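Local atomic coordinates of N-acetylglucosaminidase (Paenibacillus barengoltzii, PDB entry 6INX), a protein that probably hydrolyses N-acetylglucosamine-containing glycans as a family 18 glycoside hydrolase, with a TIM-barrel catalytic domain. Residues Y5-L19 against V313-G327. Sequence-based numbering, arbitrary orientation.
Sequences YVVAGYVSDRHLPEL and VKAQELAGVMFWEYG
V6 N gives its hydrogen to A319 O and V6 O takes one from V321 N, the first rungs of a parallel ladder between strands 6-12 and 320-324 that runs on, past the end of 320-324, to Y326 N on Y10 O. Packing is tight at G9, whose CA sits over one face of the F323 ring, 3.6 Å from its centroid; a side chain at G9 would run into that ring. On the other face of the sheet A8 CB meets M322 CB, and M322, bent at chi2, brings SD to the edge of the Y10 ring, 3.8 Å from CE2, a Met-aromatic contact. W324 CE3 lies 3.5 Å from Y10 CB, and the two ring planes are inclined at 49°.

Just past strand 320-324, E325 follows a cis peptide and sets CG anti to the backbone N (chi1 179°), then bends at chi2 (-91°), which turns the carboxylate toward H15 and S12. Its OE2 takes two nearly straight bonds: H15 ND1 at 2.9 Å on the syn side, almost in the imidazole plane, and S12 N on the anti side. OE1 receives G327 N from above the carboxylate plane. With the carboxylate of E325 cut back to an alanine, S12 N and H15 ND1 would probably lose their shared acceptor, G327 N its bond to OE1, and the imidazole would be freer to turn. Beyond it, Y326 OH is 2.8 Å from E18 O and hydrogen-bonds E23, while L19 CD2 packs obliquely on the ring.

The Y5 end is looser and wetter: its ring crosses K314, and a water bridges Y5 OH to K314 O.

These are the first and last strands of the TIM barrel, and their pairing closes it. Strand 29-38 flanks 6-12 and strand 230-235 flanks 320-324; Y10 OH hydrogen-bonds D107 on the barrel's inner side, while helix 333-341 packs outside on V7, V321 and F323.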
# COMPACT_ATOMS: atom_id res chain seq x y z
N TYR A 5 5.46 30.17 -10.71
CA TYR A 5 5.32 28.90 -10.01
C TYR A 5 6.42 28.79 -8.96
O TYR A 5 7.47 29.42 -9.06
CB TYR A 5 5.41 27.72 -10.99
CG TYR A 5 4.29 27.69 -12.00
CD1 TYR A 5 3.06 27.14 -11.69
CD2 TYR A 5 4.47 28.21 -13.28
CE1 TYR A 5 2.03 27.10 -12.61
CE2 TYR A 5 3.45 28.18 -14.22
CZ TYR A 5 2.23 27.63 -13.88
OH TYR A 5 1.21 27.59 -14.80
N VAL A 6 6.14 27.98 -7.94
CA VAL A 6 7.15 27.65 -6.94
C VAL A 6 8.18 26.73 -7.56
O VAL A 6 7.84 25.72 -8.19
CB VAL A 6 6.49 26.98 -5.72
CG1 VAL A 6 7.55 26.38 -4.80
CG2 VAL A 6 5.61 27.95 -4.96
N VAL A 7 9.46 27.09 -7.42
CA VAL A 7 10.58 26.21 -7.72
C VAL A 7 11.39 26.14 -6.43
O VAL A 7 12.20 27.03 -6.14
CB VAL A 7 11.42 26.70 -8.90
CG1 VAL A 7 12.59 25.75 -9.16
CG2 VAL A 7 10.56 26.86 -10.15
N ALA A 8 11.16 25.10 -5.63
CA ALA A 8 11.68 25.03 -4.27
C ALA A 8 12.69 23.90 -4.16
O ALA A 8 12.39 22.76 -4.52
CB ALA A 8 10.55 24.85 -3.26
N GLY A 9 13.87 24.21 -3.68
CA GLY A 9 14.90 23.20 -3.54
C GLY A 9 15.28 22.95 -2.09
O GLY A 9 15.56 23.90 -1.35
N TYR A 10 15.28 21.69 -1.68
CA TYR A 10 15.93 21.33 -0.43
C TYR A 10 17.44 21.42 -0.60
O TYR A 10 18.00 20.90 -1.57
CB TYR A 10 15.52 19.93 0.02
CG TYR A 10 14.17 19.93 0.72
CD1 TYR A 10 14.08 20.16 2.09
CD2 TYR A 10 13.00 19.76 -0.00
CE1 TYR A 10 12.84 20.20 2.73
CE2 TYR A 10 11.76 19.79 0.62
CZ TYR A 10 11.69 20.01 1.99
OH TYR A 10 10.44 20.05 2.59
N VAL A 11 18.09 22.15 0.31
CA VAL A 11 19.54 22.28 0.33
C VAL A 11 20.00 21.97 1.74
O VAL A 11 19.60 22.65 2.69
CB VAL A 11 19.99 23.69 -0.06
CG1 VAL A 11 21.51 23.75 -0.14
CG2 VAL A 11 19.34 24.10 -1.38
N SER A 12 20.84 20.94 1.89
CA SER A 12 21.44 20.69 3.20
C SER A 12 22.29 21.88 3.62
O SER A 12 22.85 22.60 2.79
CB SER A 12 22.28 19.42 3.17
OG SER A 12 23.51 19.65 2.51
N ASP A 13 22.36 22.12 4.93
CA ASP A 13 23.20 23.21 5.43
C ASP A 13 24.63 23.08 4.91
O ASP A 13 25.27 24.08 4.58
CB ASP A 13 23.17 23.22 6.97
CG ASP A 13 24.28 24.06 7.58
OD1 ASP A 13 24.30 25.29 7.37
OD2 ASP A 13 25.14 23.47 8.28
N ARG A 14 25.11 21.84 4.80
CA ARG A 14 26.47 21.59 4.33
C ARG A 14 26.66 22.05 2.88
O ARG A 14 27.78 22.38 2.48
CB ARG A 14 26.76 20.10 4.49
CG ARG A 14 28.07 19.61 3.90
CD ARG A 14 28.22 18.12 4.18
NE ARG A 14 27.99 17.81 5.59
CZ ARG A 14 28.87 18.05 6.56
NH1 ARG A 14 30.04 18.60 6.28
NH2 ARG A 14 28.57 17.74 7.81
N HIS A 15 25.59 22.10 2.09
CA HIS A 15 25.68 22.45 0.68
C HIS A 15 25.41 23.92 0.39
O HIS A 15 25.54 24.34 -0.76
CB HIS A 15 24.75 21.58 -0.17
CG HIS A 15 25.12 20.13 -0.17
ND1 HIS A 15 24.19 19.12 -0.30
CD2 HIS A 15 26.32 19.52 -0.03
CE1 HIS A 15 24.80 17.95 -0.26
NE2 HIS A 15 26.09 18.16 -0.09
N LEU A 16 25.01 24.71 1.39
CA LEU A 16 24.76 26.13 1.18
C LEU A 16 25.90 26.86 0.48
O LEU A 16 25.62 27.65 -0.44
CB LEU A 16 24.35 26.80 2.49
CG LEU A 16 22.95 26.46 3.02
CD1 LEU A 16 22.81 26.94 4.47
CD2 LEU A 16 21.86 27.04 2.13
N PRO A 17 27.17 26.67 0.85
CA PRO A 17 28.25 27.40 0.15
C PRO A 17 28.39 27.04 -1.32
O PRO A 17 29.02 27.80 -2.07
CB PRO A 17 29.51 27.03 0.94
CG PRO A 17 29.02 26.57 2.27
CD PRO A 17 27.70 25.91 1.99
N GLU A 18 27.84 25.92 -1.76
CA GLU A 18 27.95 25.54 -3.16
C GLU A 18 26.96 26.29 -4.06
O GLU A 18 27.11 26.24 -5.28
CB GLU A 18 27.77 24.03 -3.32
CG GLU A 18 28.77 23.23 -2.51
CD GLU A 18 28.39 21.77 -2.40
OE1 GLU A 18 27.53 21.32 -3.18
OE2 GLU A 18 28.95 21.08 -1.52
N LEU A 19 25.98 26.99 -3.48
CA LEU A 19 25.01 27.71 -4.29
C LEU A 19 25.67 28.87 -5.02
O LEU A 19 26.37 29.68 -4.40
CB LEU A 19 23.87 28.22 -3.41
CG LEU A 19 22.86 27.16 -2.96
CD1 LEU A 19 22.09 27.64 -1.74
CD2 LEU A 19 21.90 26.83 -4.09
N VAL A 313 1.77 20.30 -13.57
CA VAL A 313 1.55 21.42 -12.66
C VAL A 313 0.81 22.55 -13.36
O VAL A 313 -0.14 23.13 -12.83
CB VAL A 313 2.90 21.89 -12.07
CG1 VAL A 313 2.80 23.31 -11.52
CG2 VAL A 313 3.36 20.93 -10.98
N LYS A 314 1.21 22.86 -14.60
CA LYS A 314 0.58 23.94 -15.35
C LYS A 314 -0.86 23.58 -15.72
O LYS A 314 -1.77 24.39 -15.54
CB LYS A 314 1.39 24.26 -16.60
CG LYS A 314 2.77 24.84 -16.32
CD LYS A 314 3.55 24.98 -17.61
CE LYS A 314 4.71 25.93 -17.45
NZ LYS A 314 5.57 25.94 -18.67
N ALA A 315 -1.07 22.36 -16.22
CA ALA A 315 -2.40 21.98 -16.68
C ALA A 315 -3.38 21.89 -15.52
O ALA A 315 -4.55 22.27 -15.65
CB ALA A 315 -2.34 20.64 -17.42
N GLN A 316 -2.93 21.40 -14.36
CA GLN A 316 -3.77 21.22 -13.20
C GLN A 316 -3.80 22.44 -12.29
O GLN A 316 -4.54 22.43 -11.30
CB GLN A 316 -3.32 19.98 -12.40
CG GLN A 316 -3.34 18.68 -13.21
CD GLN A 316 -4.70 18.40 -13.82
OE1 GLN A 316 -4.81 17.99 -14.98
NE2 GLN A 316 -5.75 18.61 -13.05
N GLU A 317 -3.01 23.46 -12.61
CA GLU A 317 -3.01 24.73 -11.88
C GLU A 317 -2.57 24.54 -10.43
O GLU A 317 -3.16 25.09 -9.49
CB GLU A 317 -4.34 25.46 -12.01
CG GLU A 317 -4.74 25.66 -13.47
CD GLU A 317 -5.87 26.64 -13.67
OE1 GLU A 317 -6.54 27.02 -12.68
OE2 GLU A 317 -6.10 27.05 -14.83
N LEU A 318 -1.50 23.77 -10.25
CA LEU A 318 -0.90 23.59 -8.94
C LEU A 318 0.09 24.72 -8.66
O LEU A 318 0.33 25.59 -9.50
CB LEU A 318 -0.23 22.22 -8.86
CG LEU A 318 -1.11 21.04 -9.25
CD1 LEU A 318 -0.36 19.73 -9.07
CD2 LEU A 318 -2.40 21.04 -8.44
N ALA A 319 0.67 24.71 -7.46
CA ALA A 319 1.55 25.81 -7.06
C ALA A 319 2.94 25.72 -7.68
O ALA A 319 3.55 26.75 -7.97
CB ALA A 319 1.67 25.87 -5.53
N GLY A 320 3.47 24.51 -7.85
CA GLY A 320 4.83 24.37 -8.35
C GLY A 320 5.42 23.04 -7.94
O GLY A 320 4.70 22.07 -7.70
N VAL A 321 6.75 23.00 -7.90
CA VAL A 321 7.52 21.77 -7.70
C VAL A 321 8.63 22.04 -6.69
O VAL A 321 9.24 23.12 -6.70
CB VAL A 321 8.13 21.27 -9.02
CG1 VAL A 321 8.92 19.96 -8.79
CG2 VAL A 321 7.05 21.08 -10.08
N MET A 322 8.89 21.06 -5.83
CA MET A 322 10.07 21.06 -4.98
C MET A 322 10.91 19.82 -5.26
O MET A 322 10.43 18.84 -5.84
CB MET A 322 9.69 21.14 -3.49
CG MET A 322 8.89 19.97 -2.99
SD MET A 322 9.95 18.60 -2.52
CE MET A 322 8.77 17.63 -1.56
N PHE A 323 12.18 19.87 -4.86
CA PHE A 323 13.06 18.73 -5.09
C PHE A 323 13.94 18.42 -3.88
O PHE A 323 14.32 19.31 -3.12
CB PHE A 323 13.91 18.89 -6.35
CG PHE A 323 14.88 20.04 -6.31
CD1 PHE A 323 16.14 19.89 -5.73
CD2 PHE A 323 14.56 21.26 -6.89
CE1 PHE A 323 17.04 20.95 -5.71
CE2 PHE A 323 15.46 22.31 -6.88
CZ PHE A 323 16.70 22.16 -6.29
N TRP A 324 14.24 17.14 -3.73
CA TRP A 324 15.24 16.64 -2.80
C TRP A 324 16.30 15.94 -3.64
O TRP A 324 15.96 15.00 -4.37
CB TRP A 324 14.64 15.61 -1.83
CG TRP A 324 15.69 15.08 -0.89
CD1 TRP A 324 16.57 14.06 -1.13
CD2 TRP A 324 16.03 15.62 0.39
NE1 TRP A 324 17.41 13.91 -0.05
CE2 TRP A 324 17.10 14.86 0.89
CE3 TRP A 324 15.52 16.66 1.16
CZ2 TRP A 324 17.68 15.10 2.13
CZ3 TRP A 324 16.08 16.90 2.39
CH2 TRP A 324 17.16 16.13 2.87
N GLU A 325 17.56 16.36 -3.55
CA GLU A 325 18.10 17.51 -2.81
C GLU A 325 19.21 18.10 -3.69
O GLU A 325 19.76 17.41 -4.55
CB GLU A 325 18.67 17.02 -1.47
CG GLU A 325 19.29 18.10 -0.57
CD GLU A 325 20.78 18.30 -0.83
OE1 GLU A 325 21.40 17.40 -1.43
OE2 GLU A 325 21.34 19.35 -0.45
N TYR A 326 19.55 19.38 -3.46
CA TYR A 326 20.45 20.13 -4.35
C TYR A 326 21.74 19.38 -4.69
O TYR A 326 22.15 19.33 -5.86
CB TYR A 326 20.75 21.48 -3.70
CG TYR A 326 21.88 22.27 -4.32
CD1 TYR A 326 21.64 23.16 -5.35
CD2 TYR A 326 23.18 22.14 -3.85
CE1 TYR A 326 22.69 23.90 -5.91
CE2 TYR A 326 24.22 22.86 -4.40
CZ TYR A 326 23.96 23.74 -5.42
OH TYR A 326 25.01 24.45 -5.96
N GLY A 327 22.40 18.82 -3.68
CA GLY A 327 23.68 18.16 -3.87
C GLY A 327 23.66 16.82 -4.56
O GLY A 327 24.72 16.26 -4.86
O HOH W 1 -1.33 26.87 -14.16